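Local coordinates for protein inositol 2-dehydrogenase (Sinorhizobium meliloti, PDB 4HKT) that oxidises myo-inositol to 2-keto-myo-inositol (scyllo-inosose) with NAD(+) as the hydride acceptor, the first step of myo-inositol breakdown, at residues B[82-87]-B[113-118]; B[92-97]-B[172-177]. All blocks are in the same frame, centred on the assembly; numbering follows the deposited sequence.

How the contacts relate
From the N terminus, the end of helix 76-85 and the turn after it supply residues 82-87 and lead at once into strand 89-93, whose end and following loop give residues 92-97. Helix 100-112 and the turn after it then bring residues 113-118 back to helix 76-85, closing contact 1 within the NAD-binding Rossmann fold. Contact 2 closes much later, when residues 172-177 of helix 168-184, in the C-terminal domain, meet the loop after strand 89-93. The two closures therefore cross along the chain. Their centres lie about 20 Å apart, yet they touch in the parallel sheet, where Met118 O lies 2.9 Å from Cys92 N, a probable hydrogen bond between neighbouring strands 117-120 and 89-93.

Contact 1 (B[82-87]-B[113-118]); sequences RFARAG and TKAKLM. With EDO (1,2-ethanediol), chain T.
Ala84, in the last turn of helix 76-85, lies opposite Ala115 with their CA atoms 5.2 Å apart, while Arg85 is placed against Thr113 at 6.3 Å between CA atoms. No hydrogen bond joins the two segments. The Ala84 methyl carbon instead meets two side chains at once, with its CB 3.6 Å from Ala115 CB and 3.5 Å from Thr113 OG1. The Thr113 hydroxyl sits between its own backbone N and carbonyl carbon (chi1 63°), where it bonds back to the carbonyl of Val109 in helix 100-112. This torsion sets the Thr113 methyl beside the backbone N, and its CG2 lies 4.1 Å from Arg85 CG as the two side chains cross at about a right angle. The rest of the arginine runs on, extended from CG to NE, and brings Arg85 NH1 near a 1,2-ethanediol that probably comes from the crystallisation liquor and whose pose is doubtful. Gly87 and Lys114 each end a helix in a Schellman motif, so the contact brings together the C-terminal ends of two successive helices of the Rossmann fold, shortly before the chain enters strand 117-120. Small methyl groups let the chains come close, and with the hydroxyl already engaged inside its own helix end, cohesion here rests on van der Waals contact.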
loop_
_atom_site.group_PDB
_atom_site.type_symbol
_atom_site.label_atom_id
_atom_site.label_comp_id
_atom_site.label_asym_id
_atom_site.label_seq_id
_atom_site.Cartn_x
_atom_site.Cartn_y
_atom_site.Cartn_z
ATOM N N ARG B 82 32.486 9.439 -35.481
ATOM C CA ARG B 82 32.113 9.576 -36.884
ATOM C C ARG B 82 30.893 10.518 -37.066
ATOM O O ARG B 82 30.892 11.416 -37.934
ATOM C CB ARG B 82 31.776 8.222 -37.475
ATOM C CG ARG B 82 32.956 7.332 -37.837
ATOM C CD ARG B 82 32.475 5.924 -38.147
ATOM N NE ARG B 82 31.781 5.909 -39.417
ATOM C CZ ARG B 82 31.267 4.840 -40.015
ATOM N NH1 ARG B 82 31.334 3.641 -39.467
ATOM N NH2 ARG B 82 30.661 4.992 -41.195
ATOM N N PHE B 83 29.866 10.340 -36.243
ATOM C CA PHE B 83 28.675 11.148 -36.440
ATOM C C PHE B 83 28.870 12.563 -35.931
ATOM O O PHE B 83 28.282 13.518 -36.492
ATOM C CB PHE B 83 27.417 10.423 -35.933
ATOM C CG PHE B 83 26.944 9.366 -36.870
ATOM C CD1 PHE B 83 26.008 9.669 -37.851
ATOM C CD2 PHE B 83 27.476 8.096 -36.846
ATOM C CE1 PHE B 83 25.591 8.704 -38.756
ATOM C CE2 PHE B 83 27.044 7.124 -37.726
ATOM C CZ PHE B 83 26.101 7.434 -38.694
ATOM N N ALA B 84 29.734 12.724 -34.927
ATOM C CA ALA B 84 30.141 14.020 -34.454
ATOM C C ALA B 84 30.816 14.792 -35.591
ATOM O O ALA B 84 30.460 15.961 -35.885
ATOM C CB ALA B 84 31.115 13.916 -33.292
ATOM N N ARG B 85 31.814 14.156 -36.200
ATOM C CA ARG B 85 32.492 14.777 -37.342
ATOM C C ARG B 85 31.581 15.025 -38.532
ATOM O O ARG B 85 31.786 15.991 -39.267
ATOM C CB ARG B 85 33.682 13.938 -37.767
ATOM C CG ARG B 85 34.831 14.113 -36.821
ATOM C CD ARG B 85 35.928 13.119 -37.130
ATOM N NE ARG B 85 37.098 13.430 -36.362
ATOM C CZ ARG B 85 37.712 12.593 -35.545
ATOM N NH1 ARG B 85 37.305 11.345 -35.408
ATOM N NH2 ARG B 85 38.749 13.034 -34.869
ATOM N N ALA B 86 30.575 14.192 -38.721
ATOM C CA ALA B 86 29.618 14.408 -39.796
ATOM C C ALA B 86 28.533 15.453 -39.500
ATOM O O ALA B 86 27.696 15.728 -40.365
ATOM C CB ALA B 86 28.962 13.106 -40.182
ATOM N N GLY B 87 28.524 15.999 -38.286
ATOM C CA GLY B 87 27.566 17.033 -37.900
ATOM C C GLY B 87 26.196 16.533 -37.479
ATOM O O GLY B 87 25.270 17.314 -37.427
ATOM N N THR B 113 34.266 19.194 -32.072
ATOM C CA THR B 113 33.319 19.386 -33.168
ATOM C C THR B 113 32.027 20.064 -32.736
ATOM O O THR B 113 31.097 20.221 -33.544
ATOM C CB THR B 113 32.960 18.054 -33.855
ATOM O OG1 THR B 113 32.297 17.172 -32.928
ATOM C CG2 THR B 113 34.215 17.383 -34.381
ATOM N N LYS B 114 31.945 20.416 -31.463
ATOM C CA LYS B 114 30.713 20.988 -30.880
ATOM C C LYS B 114 29.487 20.147 -31.174
ATOM O O LYS B 114 28.380 20.662 -31.449
ATOM C CB LYS B 114 30.536 22.439 -31.369
ATOM C CG LYS B 114 31.608 23.363 -30.803
ATOM C CD LYS B 114 32.022 24.469 -31.775
ATOM C CE LYS B 114 31.364 25.809 -31.474
ATOM N NZ LYS B 114 32.154 26.620 -30.499
ATOM N N ALA B 115 29.685 18.837 -31.098
ATOM C CA ALA B 115 28.623 17.880 -31.266
ATOM C C ALA B 115 27.737 17.811 -30.021
ATOM O O ALA B 115 28.170 18.065 -28.904
ATOM C CB ALA B 115 29.202 16.501 -31.601
ATOM N N LYS B 116 26.498 17.455 -30.252
ATOM C CA LYS B 116 25.517 17.199 -29.224
ATOM C C LYS B 116 25.474 15.694 -29.007
ATOM O O LYS B 116 25.283 14.944 -29.953
ATOM C CB LYS B 116 24.140 17.677 -29.693
ATOM C CG LYS B 116 24.041 19.185 -29.920
ATOM C CD LYS B 116 22.607 19.549 -30.315
ATOM C CE LYS B 116 22.441 21.043 -30.549
ATOM N NZ LYS B 116 23.309 21.511 -31.680
ATOM N N LEU B 117 25.714 15.272 -27.768
ATOM C CA LEU B 117 25.694 13.859 -27.388
ATOM C C LEU B 117 24.928 13.707 -26.076
ATOM O O LEU B 117 25.286 14.307 -25.064
ATOM C CB LEU B 117 27.146 13.335 -27.203
ATOM C CG LEU B 117 27.336 11.985 -26.489
ATOM C CD1 LEU B 117 26.808 10.905 -27.392
ATOM C CD2 LEU B 117 28.788 11.667 -26.124
HETATM N N MSE B 118 23.912 12.878 -26.109
HETATM C CA MSE B 118 23.229 12.437 -24.925
HETATM C C MSE B 118 23.483 10.967 -24.840
HETATM O O MSE B 118 23.436 10.257 -25.859
HETATM C CB MSE B 118 21.726 12.657 -25.098
HETATM C CG MSE B 118 20.966 12.185 -23.877
HETATM SE SE MSE B 118 19.036 12.579 -24.074
HETATM C CE MSE B 118 19.109 14.500 -23.809
HETATM C C1 EDO T . 35.300 10.382 -38.080
HETATM O O1 EDO T . 35.795 9.525 -37.066
HETATM C C2 EDO T . 34.901 9.599 -39.300
HETATM O O2 EDO T . 35.285 10.348 -40.409
#

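Contact 2 (B[92-97]-B[172-177]); sequences CEKPID and MTIHDF
Lys94 reaches toward helix 168-184 and lays the far part of its aliphatic chain against Ile174 and His175. Packing is tight at Ile174, whose CG2 is 3.5 Å from Lys94 CD, closer than carbon atoms usually come. On the imidazole, Lys94 CE approaches NE2 of His175 obliquely at 3.2 Å, the two side chains crossing at about a right angle. A bend at the end of the lysine (chi4 80°) turns the terminal amine aside, and NZ of Lys94 bonds to the carbonyl of Asp171, one residue before segment 172-177; it remains 4.6 Å from His175 NE2. The lysine thus spans the interface between the Rossmann domain and the C-terminal domain, and the Glu93-Lys94-Pro95 sequence, with its cis peptide before the proline, is the EKP motif of the Gfo/Idh/MocA family. Replacing the histidine by an alanine would probably leave one flank of the Lys94 methylenes uncovered and the lysine chain freer to move. The looser side lies toward Glu93, where Glu93 OE1 stays 5.9 Å from His175 NE2 and the other carboxylate oxygen bonds to His18. Lys94 and His175 are both partly exposed, whereas Ile174 is buried and also packs on Ala311 of helix 305-324.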
loop_
_atom_site.group_PDB
_atom_site.type_symbol
_atom_site.label_atom_id
_atom_site.label_comp_id
_atom_site.label_asym_id
_atom_site.label_seq_id
_atom_site.Cartn_x
_atom_site.Cartn_y
_atom_site.Cartn_z
ATOM N N CYS B 92 23.429 8.069 -27.802
ATOM C CA CYS B 92 24.066 6.772 -27.751
ATOM C C CYS B 92 23.678 5.949 -26.523
ATOM O O CYS B 92 23.824 6.416 -25.417
ATOM C CB CYS B 92 25.583 6.931 -27.803
ATOM S SG CYS B 92 26.419 5.368 -28.141
ATOM N N GLU B 93 23.175 4.738 -26.733
ATOM C CA GLU B 93 22.955 3.809 -25.626
ATOM C C GLU B 93 24.256 3.572 -24.820
ATOM O O GLU B 93 25.361 3.617 -25.363
ATOM C CB GLU B 93 22.409 2.486 -26.121
ATOM C CG GLU B 93 20.892 2.450 -26.239
ATOM C CD GLU B 93 20.186 2.579 -24.883
ATOM O OE1 GLU B 93 20.730 2.092 -23.868
ATOM O OE2 GLU B 93 19.118 3.221 -24.837
ATOM N N LYS B 94 24.100 3.325 -23.529
ATOM C CA LYS B 94 25.235 3.044 -22.683
ATOM C C LYS B 94 25.957 1.841 -23.253
ATOM O O LYS B 94 25.329 0.989 -23.869
ATOM C CB LYS B 94 24.794 2.736 -21.258
ATOM C CG LYS B 94 24.241 1.341 -21.121
ATOM C CD LYS B 94 24.238 0.876 -19.700
ATOM C CE LYS B 94 23.650 -0.507 -19.624
ATOM N NZ LYS B 94 24.666 -1.506 -20.000
ATOM N N PRO B 95 27.278 1.770 -23.067
ATOM C CA PRO B 95 28.180 2.808 -22.588
ATOM C C PRO B 95 28.757 3.544 -23.805
ATOM O O PRO B 95 28.475 3.184 -24.944
ATOM C CB PRO B 95 29.296 2.006 -21.916
ATOM C CG PRO B 95 29.391 0.784 -22.743
ATOM C CD PRO B 95 27.994 0.492 -23.240
ATOM N N ILE B 96 29.558 4.561 -23.559
ATOM C CA ILE B 96 30.346 5.166 -24.618
ATOM C C ILE B 96 31.402 4.161 -25.032
ATOM O O ILE B 96 31.637 3.914 -26.224
ATOM C CB ILE B 96 30.978 6.467 -24.153
ATOM C CG1 ILE B 96 29.869 7.528 -23.988
ATOM C CG2 ILE B 96 31.968 6.968 -25.192
ATOM C CD1 ILE B 96 30.284 8.738 -23.214
ATOM N N ASP B 97 32.051 3.586 -24.022
ATOM C CA ASP B 97 33.010 2.495 -24.215
ATOM C C ASP B 97 33.238 1.864 -22.863
ATOM O O ASP B 97 32.948 2.471 -21.840
ATOM C CB ASP B 97 34.339 2.985 -24.794
ATOM C CG ASP B 97 35.203 1.842 -25.322
ATOM O OD1 ASP B 97 34.885 1.333 -26.403
ATOM O OD2 ASP B 97 36.194 1.466 -24.646
HETATM N N MSE B 172 25.423 -3.466 -15.573
HETATM C CA MSE B 172 24.150 -3.320 -14.862
HETATM C C MSE B 172 24.225 -2.169 -13.883
HETATM O O MSE B 172 23.440 -1.221 -13.947
HETATM C CB MSE B 172 23.874 -4.609 -14.107
HETATM C CG MSE B 172 22.570 -4.539 -13.327
HETATM SE SE MSE B 172 22.223 -6.224 -12.376
HETATM C CE MSE B 172 20.590 -5.514 -11.578
ATOM N N THR B 173 25.195 -2.225 -12.993
ATOM C CA THR B 173 25.262 -1.251 -11.900
ATOM C C THR B 173 25.531 0.161 -12.383
ATOM O O THR B 173 25.242 1.144 -11.710
ATOM C CB THR B 173 26.348 -1.654 -10.914
ATOM O OG1 THR B 173 26.319 -3.062 -10.759
ATOM C CG2 THR B 173 26.068 -0.999 -9.554
ATOM N N ILE B 174 26.095 0.251 -13.581
ATOM C CA ILE B 174 26.305 1.516 -14.230
ATOM C C ILE B 174 25.082 2.460 -14.194
ATOM O O ILE B 174 25.229 3.640 -13.946
ATOM C CB ILE B 174 26.911 1.319 -15.674
ATOM C CG1 ILE B 174 27.496 2.633 -16.175
ATOM C CG2 ILE B 174 25.911 0.762 -16.648
ATOM C CD1 ILE B 174 28.451 2.492 -17.341
ATOM N N HIS B 175 23.889 1.952 -14.447
ATOM C CA HIS B 175 22.674 2.731 -14.331
ATOM C C HIS B 175 22.458 3.270 -12.897
ATOM O O HIS B 175 22.012 4.401 -12.723
ATOM C CB HIS B 175 21.470 1.870 -14.661
ATOM C CG HIS B 175 21.300 1.605 -16.111
ATOM N ND1 HIS B 175 20.949 2.595 -17.004
ATOM C CD2 HIS B 175 21.362 0.458 -16.814
ATOM C CE1 HIS B 175 20.837 2.070 -18.208
ATOM N NE2 HIS B 175 21.083 0.778 -18.122
ATOM N N ASP B 176 22.765 2.437 -11.917
ATOM C CA ASP B 176 22.634 2.806 -10.497
ATOM C C ASP B 176 23.696 3.761 -10.031
ATOM O O ASP B 176 23.391 4.614 -9.219
ATOM C CB ASP B 176 22.605 1.596 -9.616
ATOM C CG ASP B 176 21.490 0.643 -9.994
ATOM O OD1 ASP B 176 20.323 1.069 -10.086
ATOM O OD2 ASP B 176 21.798 -0.532 -10.259
ATOM N N PHE B 177 24.928 3.651 -10.544
ATOM C CA PHE B 177 25.914 4.702 -10.323
ATOM C C PHE B 177 25.442 6.062 -10.852
ATOM O O PHE B 177 25.576 7.073 -10.171
ATOM C CB PHE B 177 27.261 4.365 -10.920
ATOM C CG PHE B 177 27.895 3.114 -10.362
ATOM C CD1 PHE B 177 28.027 2.922 -9.008
ATOM C CD2 PHE B 177 28.404 2.157 -11.203
ATOM C CE1 PHE B 177 28.630 1.761 -8.492
ATOM C CE2 PHE B 177 29.007 1.021 -10.720
ATOM C CZ PHE B 177 29.141 0.811 -9.358
#